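Local structure of GTP cyclohydrolase 1 type 2 homolog (Staphylococcus aureus subsp. aureus, 3LNL) at residues B[49-54]-B[85-90]; B[118-123]-B[263-268]; B[134-139]-B[231-236]; B[168-173]-B[201-206]. The protein is of unknown function but binds zinc at a dinuclear metal centre and assembles into a NIF3-family toroidal hexamer capped by PII-like domain lids. The protein carries 2 engineered substitutions. All blocks are in the same frame, centred on the assembly; numbering follows the deposited sequence.

Interaction 1. Residues B[49-54]-B[85-90]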
loop_
_atom_site.group_PDB
_atom_site.type_symbol
_atom_site.label_atom_id
_atom_site.label_comp_id
_atom_site.label_asym_id
_atom_site.label_seq_id
_atom_site.Cartn_x
_atom_site.Cartn_y
_atom_site.Cartn_z
ATOM N N CYS B 49 14.238 28.691 11.590
ATOM C CA CYS B 49 15.268 29.540 10.953
ATOM C C CYS B 49 14.605 30.428 9.910
ATOM O O CYS B 49 14.537 30.055 8.743
ATOM C CB CYS B 49 16.309 28.692 10.283
ATOM S SG CYS B 49 17.655 29.728 9.602
ATOM N N THR B 50 14.017 31.551 10.356
ATOM C CA THR B 50 13.348 32.479 9.466
ATOM C C THR B 50 14.400 33.442 8.880
ATOM O O THR B 50 15.601 33.450 9.311
ATOM C CB THR B 50 12.326 33.318 10.216
ATOM O OG1 THR B 50 13.014 34.149 11.149
ATOM C CG2 THR B 50 11.292 32.405 10.953
ATOM N N LEU B 51 13.965 34.320 7.976
ATOM C CA LEU B 51 14.924 35.290 7.384
ATOM C C LEU B 51 15.522 36.198 8.452
ATOM O O LEU B 51 16.730 36.540 8.415
ATOM C CB LEU B 51 14.278 36.139 6.298
ATOM C CG LEU B 51 15.162 37.039 5.385
ATOM C CD1 LEU B 51 16.067 36.216 4.550
ATOM C CD2 LEU B 51 14.256 37.902 4.482
ATOM N N GLU B 52 14.692 36.627 9.408
ATOM C CA GLU B 52 15.185 37.506 10.492
ATOM C C GLU B 52 16.264 36.798 11.310
ATOM O O GLU B 52 17.240 37.421 11.715
ATOM C CB GLU B 52 14.042 38.020 11.394
ATOM C CG GLU B 52 13.115 39.063 10.695
ATOM C CD GLU B 52 11.906 39.538 11.538
ATOM O OE1 GLU B 52 11.487 38.873 12.527
ATOM O OE2 GLU B 52 11.345 40.606 11.180
ATOM N N VAL B 53 16.127 35.484 11.509
ATOM C CA VAL B 53 17.137 34.741 12.261
ATOM C C VAL B 53 18.485 34.729 11.494
ATOM O O VAL B 53 19.555 34.909 12.090
ATOM C CB VAL B 53 16.662 33.329 12.605
ATOM C CG1 VAL B 53 17.846 32.447 13.186
ATOM C CG2 VAL B 53 15.501 33.429 13.596
ATOM N N VAL B 54 18.417 34.558 10.187
ATOM C CA VAL B 54 19.601 34.561 9.366
ATOM C C VAL B 54 20.276 35.951 9.437
ATOM O O VAL B 54 21.490 36.024 9.611
ATOM C CB VAL B 54 19.299 34.144 7.900
ATOM C CG1 VAL B 54 20.586 34.131 7.073
ATOM C CG2 VAL B 54 18.602 32.787 7.875
ATOM N N GLY B 85 12.979 29.668 -0.383
ATOM C CA GLY B 85 14.129 29.855 -1.236
ATOM C C GLY B 85 15.010 31.037 -0.889
ATOM O O GLY B 85 16.248 30.937 -0.906
ATOM N N LEU B 86 14.385 32.135 -0.507
ATOM C CA LEU B 86 15.104 33.347 -0.140
ATOM C C LEU B 86 15.953 33.115 1.112
ATOM O O LEU B 86 17.072 33.566 1.182
ATOM C CB LEU B 86 14.086 34.472 0.089
ATOM C CG LEU B 86 14.596 35.900 0.107
ATOM C CD1 LEU B 86 15.064 36.304 -1.279
ATOM C CD2 LEU B 86 13.481 36.859 0.602
ATOM N N ILE B 87 15.462 32.327 2.050
ATOM C CA ILE B 87 16.160 32.062 3.292
ATOM C C ILE B 87 17.369 31.117 3.004
ATOM O O ILE B 87 18.513 31.364 3.437
ATOM C CB ILE B 87 15.243 31.387 4.351
ATOM C CG1 ILE B 87 14.057 32.298 4.733
ATOM C CG2 ILE B 87 16.010 31.055 5.611
ATOM C CD1 ILE B 87 13.015 31.599 5.560
ATOM N N ILE B 88 17.130 30.084 2.200
ATOM C CA ILE B 88 18.147 29.082 1.951
ATOM C C ILE B 88 19.286 29.740 1.161
ATOM O O ILE B 88 20.478 29.513 1.438
ATOM C CB ILE B 88 17.536 27.890 1.185
ATOM C CG1 ILE B 88 16.535 27.118 2.058
ATOM C CG2 ILE B 88 18.650 26.965 0.637
ATOM C CD1 ILE B 88 15.581 26.162 1.197
ATOM N N ARG B 89 18.920 30.523 0.139
ATOM C CA ARG B 89 19.898 31.275 -0.661
ATOM C C ARG B 89 20.713 32.261 0.194
ATOM O O ARG B 89 21.907 32.402 0.003
ATOM C CB ARG B 89 19.234 32.027 -1.831
ATOM C CG ARG B 89 18.557 31.090 -2.874
ATOM C CD ARG B 89 17.612 31.812 -3.809
ATOM N NE ARG B 89 18.307 32.887 -4.506
ATOM C CZ ARG B 89 19.094 32.738 -5.566
ATOM N NH1 ARG B 89 19.244 31.555 -6.205
ATOM N NH2 ARG B 89 19.685 33.791 -6.056
ATOM N N LYS B 90 20.069 32.924 1.140
ATOM C CA LYS B 90 20.784 33.852 1.981
ATOM C C LYS B 90 21.814 33.127 2.858
ATOM O O LYS B 90 22.921 33.629 3.013
ATOM C CB LYS B 90 19.816 34.720 2.802
ATOM C CG LYS B 90 20.549 35.879 3.578
ATOM C CD LYS B 90 19.751 37.161 3.579
ATOM C CE LYS B 90 20.533 38.395 3.996
ATOM N NZ LYS B 90 19.495 39.443 4.272
#
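Two helices of the NIF3 fold, 51-60 and 83-93, meet where Ile-87 reaches across to the first turn of the other and to the loop leading into it. Its chi1 of -62° sets CG1 beside the backbone N and CG2 anti to it; CG2 lies 3.6 Å from Cys-49 O and also packs on Val-54 CG2, while CD1 sits 3.8 Å from Leu-51 N. One branched side chain thus covers the start of a helix. That start is marked by Thr-50, the N-cap residue, whose OG1 accepts a weak bond from Val-53 N at 3.4 Å. In this part of the fold Val-53 packs on strands 43-46 and 64-67, while Leu-51 and Val-54 meet helix 83-93. Leu-51 divides its branches: CD2 faces Leu-86 CD2 at 4.1 Å, and CD1 meets Lys-90 CD at 3.9 Å, the two side chains crossing at about a right angle. Val-54 CG1 rests on Lys-90 CG, also at 3.9 Å. The lysine therefore contributes its methylenes here, bent at chi2 (141°), and sends NZ on to a hydrogen bond with Asn-55 OD1.

Interaction 2. Residues B[118-123]-B[263-268]. Engineered in segment 118-123: Val-119 (natural residue Ala).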
loop_
_atom_site.group_PDB
_atom_site.type_symbol
_atom_site.label_atom_id
_atom_site.label_comp_id
_atom_site.label_asym_id
_atom_site.label_seq_id
_atom_site.Cartn_x
_atom_site.Cartn_y
_atom_site.Cartn_z
ATOM N N LYS B 118 10.516 21.845 33.123
ATOM C CA LYS B 118 11.337 22.702 33.977
ATOM C C LYS B 118 10.821 24.128 33.986
ATOM O O LYS B 118 10.656 24.696 35.040
ATOM C CB LYS B 118 12.816 22.643 33.542
ATOM C CG LYS B 118 13.541 21.352 33.965
ATOM C CD LYS B 118 13.719 21.291 35.485
ATOM C CE LYS B 118 14.657 20.168 35.944
ATOM N NZ LYS B 118 14.409 19.873 37.408
ATOM N N VAL B 119 10.475 24.679 32.816
ATOM C CA VAL B 119 9.945 26.042 32.768
ATOM C C VAL B 119 8.576 26.162 33.465
ATOM O O VAL B 119 8.223 27.188 34.023
ATOM C CB VAL B 119 9.850 26.559 31.332
ATOM C CG1 VAL B 119 9.280 27.987 31.325
ATOM C CG2 VAL B 119 11.148 26.533 30.722
ATOM N N MET B 120 7.826 25.079 33.473
ATOM C CA MET B 120 6.575 25.013 34.223
ATOM C C MET B 120 6.716 24.794 35.712
ATOM O O MET B 120 5.712 24.842 36.418
ATOM C CB MET B 120 5.692 23.923 33.642
ATOM C CG MET B 120 5.249 24.206 32.240
ATOM S SD MET B 120 4.344 22.807 31.608
ATOM C CE MET B 120 4.380 23.090 29.822
ATOM N N GLY B 121 7.941 24.582 36.182
ATOM C CA GLY B 121 8.203 24.378 37.610
ATOM C C GLY B 121 7.841 23.016 38.136
ATOM O O GLY B 121 7.607 22.873 39.312
ATOM N N LEU B 122 7.791 22.016 37.257
ATOM C CA LEU B 122 7.317 20.688 37.643
ATOM C C LEU B 122 8.436 19.881 38.254
ATOM O O LEU B 122 9.615 20.218 38.084
ATOM C CB LEU B 122 6.727 19.934 36.471
ATOM C CG LEU B 122 5.651 20.708 35.701
ATOM C CD1 LEU B 122 5.125 19.894 34.519
ATOM C CD2 LEU B 122 4.519 21.199 36.635
ATOM N N LYS B 123 8.043 18.829 38.970
ATOM C CA LYS B 123 8.941 17.930 39.691
ATOM C C LYS B 123 8.796 16.524 39.120
ATOM O O LYS B 123 7.870 16.252 38.343
ATOM C CB LYS B 123 8.567 17.853 41.177
ATOM C CG LYS B 123 8.623 19.167 41.946
ATOM C CD LYS B 123 10.033 19.731 42.035
ATOM C CE LYS B 123 10.104 20.968 42.886
ATOM N NZ LYS B 123 11.505 21.401 42.955
ATOM N N SER B 263 1.382 32.024 32.247
ATOM C CA SER B 263 2.263 33.023 32.792
ATOM C C SER B 263 3.753 32.641 32.699
ATOM O O SER B 263 4.597 33.419 32.221
ATOM C CB SER B 263 1.816 33.318 34.249
ATOM O OG SER B 263 2.698 34.182 34.853
ATOM N N LYS B 264 4.080 31.419 33.071
ATOM C CA LYS B 264 5.478 30.988 33.104
ATOM C C LYS B 264 6.110 30.952 31.710
ATOM O O LYS B 264 7.282 31.273 31.562
ATOM C CB LYS B 264 5.618 29.608 33.747
ATOM C CG LYS B 264 5.521 29.669 35.256
ATOM C CD LYS B 264 5.599 28.324 35.965
ATOM C CE LYS B 264 5.566 28.584 37.502
ATOM N NZ LYS B 264 5.029 27.389 38.188
ATOM N N LEU B 265 5.339 30.544 30.705
ATOM C CA LEU B 265 5.831 30.511 29.345
ATOM C C LEU B 265 5.517 31.779 28.512
ATOM O O LEU B 265 5.803 31.791 27.305
ATOM C CB LEU B 265 5.276 29.271 28.609
ATOM C CG LEU B 265 5.889 27.921 29.019
ATOM C CD1 LEU B 265 4.947 26.752 28.717
ATOM C CD2 LEU B 265 7.174 27.714 28.277
ATOM N N ASN B 266 4.899 32.778 29.135
ATOM C CA ASN B 266 4.509 34.046 28.510
ATOM C C ASN B 266 3.680 33.837 27.231
ATOM O O ASN B 266 3.973 34.379 26.155
ATOM C CB ASN B 266 5.777 34.846 28.193
ATOM C CG ASN B 266 5.496 36.298 27.954
ATOM O OD1 ASN B 266 4.585 36.874 28.536
ATOM N ND2 ASN B 266 6.306 36.921 27.093
ATOM N N ILE B 267 2.631 33.049 27.363
ATOM C CA ILE B 267 1.822 32.700 26.246
ATOM C C ILE B 267 0.691 33.699 26.168
ATOM O O ILE B 267 0.050 33.988 27.218
ATOM C CB ILE B 267 1.271 31.252 26.401
ATOM C CG1 ILE B 267 2.377 30.293 26.837
ATOM C CG2 ILE B 267 0.627 30.770 25.071
ATOM C CD1 ILE B 267 1.804 28.842 27.137
ATOM N N PRO B 268 0.398 34.226 24.958
ATOM C CA PRO B 268 -0.668 35.228 24.840
ATOM C C PRO B 268 -2.064 34.690 25.111
ATOM O O PRO B 268 -2.904 35.393 25.641
ATOM C CB PRO B 268 -0.551 35.715 23.370
ATOM C CG PRO B 268 0.880 35.479 23.018
ATOM C CD PRO B 268 1.229 34.172 23.733
#
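Lys-264 and Met-120 supply the polar link between two helix ends, from helix 112-119 before the PII-like insertion and helix 254-264 after it, so the two NIF3 regions flanking it in the chain come together. The NZ of Lys-264 donates to Met-120 O at 3.2 Å, from above the carbonyl plane, 56° out of it and not along a lone pair. The same ammonium has a salt bridge to Asp-260 OD2, one turn back on its own helix, so a carboxylate and the carbonyl of Met-120, just before Gly-121, are both its partners. An extended chain beyond CG carries NZ there, and its CD passes 3.5 Å from Val-119 O.

Apolar contacts form the second group. Leu-265 splits its methyls: CD2 touches CG1 of Val-119, an engineered residue, at 3.7 Å, and CD1 meets Met-120 CE at 3.9 Å. The methionine, extended from CG onward, brings only its terminal methyl. The Leu-265 side chain is about 9 Å from that of the zinc ligand Glu-333.

Backbone bonds make a third group. Both helices finish in a Schellman motif, with Gly-121 and Asn-266 at positive phi; Gly-121 N bonds to Lys-118 O at 2.9 Å, and Asn-266 N to Ser-263 O at 3.2 Å.

Leu-265 leans on Val-335 and offers its carbonyl O to the hydroxyl of Tyr-334, while Met-120 lies on Ile-261 of helix 254-264 and on Ile-285 of strand 279-285.

Interaction 3. Residues B[134-139]-B[231-236]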
loop_
_atom_site.group_PDB
_atom_site.type_symbol
_atom_site.label_atom_id
_atom_site.label_comp_id
_atom_site.label_asym_id
_atom_site.label_seq_id
_atom_site.Cartn_x
_atom_site.Cartn_y
_atom_site.Cartn_z
ATOM N N VAL B 134 17.866 -2.298 20.200
ATOM C CA VAL B 134 18.214 -3.678 19.953
ATOM C C VAL B 134 19.678 -3.908 20.283
ATOM O O VAL B 134 20.546 -3.159 19.838
ATOM C CB VAL B 134 17.954 -4.057 18.496
ATOM C CG1 VAL B 134 18.322 -5.518 18.257
ATOM C CG2 VAL B 134 16.498 -3.777 18.138
ATOM N N TYR B 135 19.922 -4.910 21.118
ATOM C CA TYR B 135 21.267 -5.376 21.463
ATOM C C TYR B 135 21.338 -6.870 21.146
ATOM O O TYR B 135 20.328 -7.486 20.807
ATOM C CB TYR B 135 21.532 -5.205 22.960
ATOM C CG TYR B 135 21.456 -3.788 23.443
ATOM C CD1 TYR B 135 22.607 -3.035 23.671
ATOM C CD2 TYR B 135 20.224 -3.198 23.687
ATOM C CE1 TYR B 135 22.527 -1.708 24.122
ATOM C CE2 TYR B 135 20.132 -1.888 24.142
ATOM C CZ TYR B 135 21.276 -1.142 24.349
ATOM O OH TYR B 135 21.128 0.165 24.795
ATOM N N TYR B 136 22.524 -7.463 21.287
ATOM C CA TYR B 136 22.668 -8.918 21.223
ATOM C C TYR B 136 23.440 -9.441 22.405
ATOM O O TYR B 136 24.460 -8.860 22.805
ATOM C CB TYR B 136 23.389 -9.361 19.957
ATOM C CG TYR B 136 22.593 -9.139 18.720
ATOM C CD1 TYR B 136 22.819 -8.037 17.920
ATOM C CD2 TYR B 136 21.598 -10.036 18.348
ATOM C CE1 TYR B 136 22.074 -7.827 16.777
ATOM C CE2 TYR B 136 20.844 -9.832 17.209
ATOM C CZ TYR B 136 21.090 -8.729 16.426
ATOM O OH TYR B 136 20.346 -8.521 15.282
ATOM N N LYS B 137 22.967 -10.546 22.961
ATOM C CA LYS B 137 23.788 -11.312 23.884
ATOM C C LYS B 137 24.557 -12.336 23.046
ATOM O O LYS B 137 23.960 -13.213 22.429
ATOM C CB LYS B 137 22.958 -11.976 24.962
ATOM C CG LYS B 137 23.750 -12.319 26.214
ATOM C CD LYS B 137 22.795 -12.941 27.260
ATOM C CE LYS B 137 22.904 -12.243 28.614
ATOM N NZ LYS B 137 21.692 -12.604 29.450
ATOM N N VAL B 138 25.871 -12.147 22.994
ATOM C CA VAL B 138 26.781 -13.042 22.306
ATOM C C VAL B 138 27.111 -14.182 23.243
ATOM O O VAL B 138 27.461 -13.946 24.399
ATOM C CB VAL B 138 28.086 -12.318 21.917
ATOM C CG1 VAL B 138 29.004 -13.246 21.066
ATOM C CG2 VAL B 138 27.758 -11.046 21.146
ATOM N N GLN B 139 26.974 -15.409 22.749
ATOM C CA GLN B 139 27.306 -16.613 23.500
ATOM C C GLN B 139 28.294 -17.447 22.690
ATOM O O GLN B 139 27.997 -17.856 21.574
ATOM C CB GLN B 139 26.042 -17.451 23.794
ATOM C CG GLN B 139 25.097 -16.747 24.785
ATOM C CD GLN B 139 23.829 -17.546 25.124
ATOM O OE1 GLN B 139 23.294 -17.408 26.231
ATOM N NE2 GLN B 139 23.345 -18.357 24.182
ATOM N N PHE B 231 24.184 -15.200 18.571
ATOM C CA PHE B 231 23.711 -13.857 18.869
ATOM C C PHE B 231 22.232 -13.944 19.164
ATOM O O PHE B 231 21.433 -14.344 18.302
ATOM C CB PHE B 231 23.934 -12.915 17.693
ATOM C CG PHE B 231 25.358 -12.847 17.234
ATOM C CD1 PHE B 231 25.760 -13.532 16.104
ATOM C CD2 PHE B 231 26.294 -12.087 17.932
ATOM C CE1 PHE B 231 27.067 -13.453 15.662
ATOM C CE2 PHE B 231 27.609 -12.012 17.506
ATOM C CZ PHE B 231 27.996 -12.690 16.367
ATOM N N ILE B 232 21.890 -13.596 20.394
ATOM C CA ILE B 232 20.518 -13.593 20.861
ATOM C C ILE B 232 20.074 -12.148 20.956
ATOM O O ILE B 232 20.599 -11.403 21.748
ATOM C CB ILE B 232 20.430 -14.257 22.233
ATOM C CG1 ILE B 232 20.837 -15.733 22.120
ATOM C CG2 ILE B 232 19.046 -14.076 22.806
ATOM C CD1 ILE B 232 20.934 -16.403 23.442
ATOM N N GLU B 233 19.116 -11.766 20.124
ATOM C CA GLU B 233 18.533 -10.436 20.178
ATOM C C GLU B 233 17.907 -10.142 21.550
ATOM O O GLU B 233 17.149 -10.953 22.079
ATOM C CB GLU B 233 17.491 -10.261 19.088
ATOM C CG GLU B 233 16.990 -8.825 19.009
ATOM C CD GLU B 233 15.706 -8.727 18.237
ATOM O OE1 GLU B 233 14.622 -8.690 18.880
ATOM O OE2 GLU B 233 15.801 -8.755 16.992
ATOM N N ILE B 234 18.293 -9.002 22.120
ATOM C CA ILE B 234 17.757 -8.474 23.373
ATOM C C ILE B 234 17.251 -7.064 23.088
ATOM O O ILE B 234 17.977 -6.256 22.502
ATOM C CB ILE B 234 18.866 -8.337 24.447
ATOM C CG1 ILE B 234 19.437 -9.693 24.815
ATOM C CG2 ILE B 234 18.348 -7.661 25.703
ATOM C CD1 ILE B 234 18.426 -10.613 25.472
ATOM N N LYS B 235 16.027 -6.755 23.500
ATOM C CA LYS B 235 15.543 -5.402 23.432
ATOM C C LYS B 235 15.568 -4.826 24.829
ATOM O O LYS B 235 15.219 -5.504 25.804
ATOM C CB LYS B 235 14.173 -5.338 22.810
ATOM C CG LYS B 235 14.211 -5.675 21.323
ATOM C CD LYS B 235 12.845 -5.592 20.647
ATOM C CE LYS B 235 13.030 -5.531 19.119
ATOM N NZ LYS B 235 11.770 -5.418 18.332
ATOM N N GLN B 236 16.028 -3.584 24.908
ATOM C CA GLN B 236 16.073 -2.823 26.149
ATOM C C GLN B 236 15.323 -1.530 25.969
ATOM O O GLN B 236 15.367 -0.938 24.902
ATOM C CB GLN B 236 17.510 -2.449 26.500
ATOM C CG GLN B 236 18.443 -3.613 26.712
ATOM C CD GLN B 236 19.740 -3.170 27.368
ATOM O OE1 GLN B 236 20.018 -1.980 27.472
ATOM N NE2 GLN B 236 20.522 -4.127 27.826
#
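Tyr-135 and Ile-234 form one of two hydrogen-bonded pairs in an antiparallel strand pairing of the PII-like domain, trimers of which cap the two entries of the toroid. Tyr-135 N gives Ile-234 O a bond of 2.7 Å, and Lys-137 and Ile-232 form the second such pair, with Lys-137 N to Ile-232 O at 2.8 Å.

The close-packed part is toward Phe-231 and Ile-232. Val-138 lies alongside Phe-231, pointing the same way, with CG2 at the ring's edge, 3.7 Å from CD2; helix 211-221 covers this face through Ala-214 and Ile-218. On the face of Lys-137, Ile-232 and Ile-234, subunits meet: Ile-232 packs on Ile-232 of a neighbouring subunit, and Lys-137 turns away from its strand partner, bent at chi3 (-128°), to make a salt bridge with Asp-230 of that neighbour. The Gln-139 amide lies against Ile-232 CD1, with NE2 3.2 Å away, and its OE1 is held by Lys-201 of the same chain.

Toward Glu-233 and Lys-235 the contact is more exposed. Val-134 CG1 lies closest to Glu-233 CG (3.6 Å), and its CG2 lies beside Lys-235 CE. The Tyr-136 ring reaches the same exposed side, CE2 lying 3.9 Å from Glu-233 CB. At the far end Gln-236 crosses one face of the Tyr-135 ring, amide and ring planes 36° apart, and its OE1 comes to 3.3 Å from Tyr-135 CE2.

Interaction 4. Residues B[168-173]-B[201-206]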
loop_
_atom_site.group_PDB
_atom_site.type_symbol
_atom_site.label_atom_id
_atom_site.label_comp_id
_atom_site.label_asym_id
_atom_site.label_seq_id
_atom_site.Cartn_x
_atom_site.Cartn_y
_atom_site.Cartn_z
ATOM N N CYS B 168 33.815 -7.142 30.302
ATOM C CA CYS B 168 32.559 -7.557 30.932
ATOM C C CYS B 168 32.053 -8.838 30.310
ATOM O O CYS B 168 31.438 -8.817 29.247
ATOM C CB CYS B 168 31.500 -6.470 30.786
ATOM S SG CYS B 168 32.137 -4.892 31.357
ATOM N N PHE B 169 32.340 -9.945 30.980
ATOM C CA PHE B 169 31.931 -11.263 30.536
ATOM C C PHE B 169 31.182 -11.920 31.673
ATOM O O PHE B 169 31.408 -11.584 32.848
ATOM C CB PHE B 169 33.149 -12.136 30.212
ATOM C CG PHE B 169 33.900 -11.733 28.971
ATOM C CD1 PHE B 169 33.383 -12.000 27.705
ATOM C CD2 PHE B 169 35.160 -11.137 29.066
ATOM C CE1 PHE B 169 34.087 -11.653 26.555
ATOM C CE2 PHE B 169 35.881 -10.790 27.918
ATOM C CZ PHE B 169 35.344 -11.053 26.661
ATOM N N PHE B 170 30.299 -12.851 31.324
ATOM C CA PHE B 170 29.735 -13.791 32.283
ATOM C C PHE B 170 30.093 -15.233 31.884
ATOM O O PHE B 170 29.923 -15.636 30.732
ATOM C CB PHE B 170 28.232 -13.616 32.414
ATOM C CG PHE B 170 27.616 -14.542 33.405
ATOM C CD1 PHE B 170 27.629 -14.237 34.754
ATOM C CD2 PHE B 170 27.024 -15.735 32.990
ATOM C CE1 PHE B 170 27.057 -15.103 35.678
ATOM C CE2 PHE B 170 26.452 -16.611 33.916
ATOM C CZ PHE B 170 26.464 -16.289 35.259
ATOM N N GLU B 171 30.574 -16.000 32.862
ATOM C CA GLU B 171 31.120 -17.347 32.627
ATOM C C GLU B 171 30.291 -18.479 33.256
ATOM O O GLU B 171 29.957 -18.469 34.451
ATOM C CB GLU B 171 32.564 -17.433 33.114
ATOM C CG GLU B 171 33.554 -16.882 32.117
ATOM C CD GLU B 171 34.977 -16.928 32.634
ATOM O OE1 GLU B 171 35.247 -16.259 33.651
ATOM O OE2 GLU B 171 35.814 -17.629 32.028
ATOM N N SER B 172 30.003 -19.464 32.410
ATOM C CA SER B 172 29.102 -20.556 32.719
ATOM C C SER B 172 29.911 -21.826 32.452
ATOM O O SER B 172 30.634 -21.888 31.461
ATOM C CB SER B 172 27.847 -20.469 31.805
ATOM O OG SER B 172 27.660 -19.150 31.219
ATOM N N GLU B 173 29.823 -22.819 33.329
ATOM C CA GLU B 173 30.470 -24.104 33.058
ATOM C C GLU B 173 29.443 -25.118 32.588
ATOM O O GLU B 173 28.307 -25.120 33.051
ATOM C CB GLU B 173 31.204 -24.625 34.284
ATOM C CG GLU B 173 32.371 -23.748 34.711
ATOM C CD GLU B 173 33.394 -24.520 35.518
ATOM O OE1 GLU B 173 32.986 -25.207 36.485
ATOM O OE2 GLU B 173 34.600 -24.453 35.177
ATOM N N LYS B 201 30.910 -21.653 28.678
ATOM C CA LYS B 201 30.019 -20.785 27.931
ATOM C C LYS B 201 30.236 -19.355 28.428
ATOM O O LYS B 201 29.853 -18.996 29.552
ATOM C CB LYS B 201 28.565 -21.225 28.127
ATOM C CG LYS B 201 27.530 -20.376 27.399
ATOM C CD LYS B 201 26.092 -20.725 27.835
ATOM C CE LYS B 201 25.115 -19.749 27.221
ATOM N NZ LYS B 201 23.932 -19.452 28.080
ATOM N N ILE B 202 30.876 -18.550 27.592
ATOM C CA ILE B 202 31.124 -17.148 27.912
ATOM C C ILE B 202 30.049 -16.286 27.223
ATOM O O ILE B 202 29.681 -16.543 26.081
ATOM C CB ILE B 202 32.517 -16.693 27.445
ATOM C CG1 ILE B 202 33.570 -17.787 27.699
ATOM C CG2 ILE B 202 32.926 -15.399 28.161
ATOM C CD1 ILE B 202 35.033 -17.360 27.399
ATOM N N GLU B 203 29.545 -15.285 27.936
ATOM C CA GLU B 203 28.519 -14.370 27.416
ATOM C C GLU B 203 28.948 -12.897 27.553
ATOM O O GLU B 203 29.672 -12.515 28.474
ATOM C CB GLU B 203 27.188 -14.555 28.150
ATOM C CG GLU B 203 26.768 -16.021 28.392
ATOM C CD GLU B 203 25.461 -16.150 29.187
ATOM O OE1 GLU B 203 25.006 -17.296 29.413
ATOM O OE2 GLU B 203 24.884 -15.115 29.590
ATOM N N PHE B 204 28.482 -12.079 26.627
ATOM C CA PHE B 204 28.661 -10.639 26.722
ATOM C C PHE B 204 27.680 -9.923 25.792
ATOM O O PHE B 204 26.996 -10.553 24.961
ATOM C CB PHE B 204 30.114 -10.239 26.422
ATOM C CG PHE B 204 30.596 -10.657 25.066
ATOM C CD1 PHE B 204 30.609 -9.749 24.004
ATOM C CD2 PHE B 204 31.058 -11.951 24.846
ATOM C CE1 PHE B 204 31.063 -10.124 22.750
ATOM C CE2 PHE B 204 31.522 -12.326 23.598
ATOM C CZ PHE B 204 31.522 -11.404 22.541
ATOM N N MET B 205 27.622 -8.609 25.950
ATOM C CA MET B 205 26.665 -7.764 25.240
ATOM C C MET B 205 27.337 -7.031 24.107
ATOM O O MET B 205 28.485 -6.645 24.219
ATOM C CB MET B 205 26.037 -6.768 26.211
ATOM C CG MET B 205 25.219 -7.431 27.298
ATOM S SD MET B 205 23.847 -8.400 26.582
ATOM C CE MET B 205 22.808 -7.051 25.925
ATOM N N ILE B 206 26.625 -6.872 23.006
ATOM C CA ILE B 206 27.035 -5.944 21.964
ATOM C C ILE B 206 25.825 -5.117 21.516
ATOM O O ILE B 206 24.672 -5.556 21.625
ATOM C CB ILE B 206 27.645 -6.677 20.737
ATOM C CG1 ILE B 206 26.644 -7.696 20.163
ATOM C CG2 ILE B 206 28.990 -7.334 21.110
ATOM C CD1 ILE B 206 26.821 -8.004 18.675
#
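Lys-201 pairs with Ser-172 where strands 197-207 and 170-176 of the PII-like domain run antiparallel. The carbonyl O of Lys-201 is gripped twice, by Ser-172 N at 2.9 Å and by Ser-172 OG at 2.8 Å, from opposite faces of its plane. Lys-201 NZ turns along its own strand to a salt bridge with Glu-203 OE1 (2.8 Å), approaching from above the carboxylate plane. Next, Ile-202 sets CG2 3.5 Å from Phe-169 CD1. Glu-203 then exchanges backbone bonds with Phe-170, its N reaching Phe-170 O at 2.8 Å. The glutamate side chain runs beside the Phe-170 ring, and its OE2 bonds the hydroxyl of Tyr-141 of a neighbouring subunit. Phe-204 comes last; CG sits between backbone N and carbonyl carbon (chi1 59°), which presents the ring's face to the edge of Phe-169 in an offset edge-to-face pair, centroids 5.4 Å apart and planes at 82°.

On the other edge of strand 197-207 lies strand 125-142, while helix 147-156 covers Phe-169 and Ile-202. Phe-170 and Glu-171 pair with a strand of the neighbouring subunit, so the sheet continues across the interface.

Interactions 3 and 4 share one sheet: strands 125-142 and 197-207 are neighbours, and Val-138 N lies 2.8 Å from Phe-204 O in a probable hydrogen bond. Both touch the same neighbouring subunit. Interaction 4 is the more buried; interaction 3 has an exposed side. Interactions 1 and 2, partly buried, join helices or helix ends in the NIF3 part, their centres about 30 Å apart, and do not touch. Backbone hydrogen bonds carry the two strand pairings, whereas interaction 1 has no hydrogen bond across it and interaction 2 has a single lysine-to-carbonyl bond. Along the chain, interactions 3 and 4 are nested inside the loop closed by interaction 2, as expected of an inserted domain.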